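Local coordinates for protein putative alpha-galactosidase/melibiase (Bacteroides fragilis, PDB 4OGZ) that probably hydrolyses terminal, non-reducing alpha-D-galactose residues from alpha-D-galactosides, at residues G154-D159 with E203-D208. Sequence-based numbering, arbitrary orientation.
Sequences GHIQID and EIDARD
His-155 holds its CG beside its backbone N (chi1 -69°), and Asp-208 does likewise (chi1 -79°), which brings the carboxylate to the edge of the imidazole. ND1 of His-155 donates to OD2 of Asp-208 over 2.6 Å, with an almost straight N-H...O angle of 173°. The oxygen uses its syn lone pair and lies in the ring plane. Ring and carboxylate are nearly coplanar. Ile-204, one turn before Asp-208 on the helix, meets the same ring obliquely. CG1 of Ile-204 is 3.4 Å from CE1 of His-155, and CD1 of Ile-204 is 3.7 Å from NE2 of His-155. In this TIM-barrel domain, the putative catalytic domain, the contact joins the loop between strand 138-140 and helix 166-176 to helix 202-211, which follows the next strand, 180-186. Two waters extend the link to the loop backbone. One accepts from N of Ile-156 and donates to both OD1 of Asp-205 and OD2 of Asp-208. The other donates to O of Ile-156 and, over 2.6 Å, to OD2 of Asp-208. OD2 thus accepts three hydrogen bonds, which probably stabilise its negative charge. Asp-205 is buried. Its OD2 takes a hydrogen bond from Ser-198 and forms a salt bridge with Arg-150, which also donates to O of Gly-154. On the loop side, NE2 of Gln-157 donates to O of His-155 from above the carbonyl plane, at 3.0 Å.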
loop_
_atom_site.group_PDB
_atom_site.type_symbol
_atom_site.label_atom_id
_atom_site.label_comp_id
_atom_site.label_asym_id
_atom_site.label_seq_id
_atom_site.Cartn_x
_atom_site.Cartn_y
_atom_site.Cartn_z
ATOM N N GLY A 154 -22.074 21.781 12.881
ATOM C CA GLY A 154 -20.994 21.951 11.894
ATOM C C GLY A 154 -19.988 20.801 11.817
ATOM O O GLY A 154 -19.040 20.861 11.068
ATOM N N HIS A 155 -20.210 19.731 12.565
ATOM C CA HIS A 155 -19.327 18.559 12.497
ATOM C C HIS A 155 -19.924 17.458 11.665
ATOM O O HIS A 155 -21.138 17.291 11.617
ATOM C CB HIS A 155 -19.048 18.030 13.881
ATOM C CG HIS A 155 -18.219 18.954 14.667
ATOM N ND1 HIS A 155 -16.854 18.817 14.766
ATOM C CD2 HIS A 155 -18.538 20.092 15.324
ATOM C CE1 HIS A 155 -16.368 19.801 15.498
ATOM N NE2 HIS A 155 -17.371 20.587 15.851
ATOM N N ILE A 156 -19.051 16.736 10.994
ATOM C CA ILE A 156 -19.420 15.608 10.167
ATOM C C ILE A 156 -19.915 14.504 11.085
ATOM O O ILE A 156 -19.435 14.378 12.202
ATOM C CB ILE A 156 -18.222 15.188 9.276
ATOM C CG1 ILE A 156 -18.649 14.267 8.153
ATOM C CG2 ILE A 156 -17.159 14.486 10.090
ATOM C CD1 ILE A 156 -17.566 14.138 7.092
ATOM N N GLN A 157 -20.966 13.784 10.688
ATOM C CA GLN A 157 -21.610 12.841 11.617
ATOM C C GLN A 157 -21.243 11.396 11.269
ATOM O O GLN A 157 -21.362 10.966 10.135
ATOM C CB GLN A 157 -23.126 13.043 11.658
ATOM C CG GLN A 157 -23.528 14.438 12.134
ATOM C CD GLN A 157 -23.185 14.686 13.597
ATOM O OE1 GLN A 157 -23.541 13.879 14.474
ATOM N NE2 GLN A 157 -22.494 15.812 13.873
ATOM N N ILE A 158 -20.739 10.678 12.264
ATOM C CA ILE A 158 -20.400 9.288 12.109
ATOM C C ILE A 158 -21.727 8.574 12.048
ATOM O O ILE A 158 -22.660 8.877 12.787
ATOM C CB ILE A 158 -19.593 8.748 13.290
ATOM C CG1 ILE A 158 -18.211 9.385 13.339
ATOM C CG2 ILE A 158 -19.420 7.226 13.224
ATOM C CD1 ILE A 158 -17.619 9.353 14.731
ATOM N N ASP A 159 -21.818 7.635 11.141
ATOM C CA ASP A 159 -22.989 6.765 11.107
ATOM C C ASP A 159 -22.864 5.725 12.245
ATOM O O ASP A 159 -22.087 4.772 12.143
ATOM C CB ASP A 159 -23.076 6.093 9.764
ATOM C CG ASP A 159 -24.304 5.200 9.652
ATOM O OD1 ASP A 159 -24.851 4.802 10.723
ATOM O OD2 ASP A 159 -24.754 5.003 8.497
ATOM N N GLU A 203 -10.704 22.318 8.128
ATOM C CA GLU A 203 -9.949 22.467 9.370
ATOM C C GLU A 203 -10.697 21.746 10.448
ATOM O O GLU A 203 -10.103 21.027 11.232
ATOM C CB GLU A 203 -9.754 23.928 9.799
ATOM C CG GLU A 203 -8.716 24.710 9.025
ATOM C CD GLU A 203 -9.176 25.085 7.617
ATOM O OE1 GLU A 203 -10.397 24.998 7.320
ATOM O OE2 GLU A 203 -8.300 25.454 6.799
ATOM N N ILE A 204 -12.008 21.944 10.483
ATOM C CA ILE A 204 -12.827 21.284 11.493
ATOM C C ILE A 204 -12.861 19.754 11.281
ATOM O O ILE A 204 -12.728 19.009 12.246
ATOM C CB ILE A 204 -14.226 21.907 11.632
ATOM C CG1 ILE A 204 -14.857 21.521 12.987
ATOM C CG2 ILE A 204 -15.120 21.499 10.501
ATOM C CD1 ILE A 204 -14.782 22.605 14.056
ATOM N N ASP A 205 -12.928 19.278 10.034
ATOM C CA ASP A 205 -12.875 17.827 9.814
ATOM C C ASP A 205 -11.480 17.232 10.145
ATOM O O ASP A 205 -11.374 16.195 10.766
ATOM C CB ASP A 205 -13.307 17.487 8.398
ATOM C CG ASP A 205 -14.777 17.791 8.126
ATOM O OD1 ASP A 205 -15.529 18.217 9.027
ATOM O OD2 ASP A 205 -15.196 17.632 6.972
ATOM N N ALA A 206 -10.404 17.923 9.769
ATOM C CA ALA A 206 -9.075 17.427 10.059
ATOM C C ALA A 206 -8.837 17.336 11.561
ATOM O O ALA A 206 -8.211 16.402 12.041
ATOM C CB ALA A 206 -8.030 18.320 9.421
ATOM N N ARG A 207 -9.335 18.318 12.301
ATOM C CA ARG A 207 -9.238 18.295 13.764
ATOM C C ARG A 207 -9.998 17.098 14.326
ATOM O O ARG A 207 -9.487 16.385 15.175
ATOM C CB ARG A 207 -9.777 19.599 14.377
ATOM C CG ARG A 207 -10.112 19.551 15.873
ATOM C CD ARG A 207 -9.691 20.798 16.661
ATOM N NE ARG A 207 -10.435 21.992 16.289
ATOM C CZ ARG A 207 -10.030 22.920 15.418
ATOM N NH1 ARG A 207 -8.860 22.827 14.792
ATOM N NH2 ARG A 207 -10.814 23.962 15.165
ATOM N N ASP A 208 -11.209 16.874 13.844
ATOM C CA ASP A 208 -11.968 15.725 14.275
ATOM C C ASP A 208 -11.190 14.441 13.976
ATOM O O ASP A 208 -11.019 13.601 14.838
ATOM C CB ASP A 208 -13.351 15.709 13.603
ATOM C CG ASP A 208 -14.334 16.675 14.265
ATOM O OD1 ASP A 208 -13.940 17.306 15.272
ATOM O OD2 ASP A 208 -15.511 16.776 13.808
HETATM O O HOH W 1 -16.492 17.612 11.270
HETATM O O HOH W 2 -17.373 14.988 13.869
#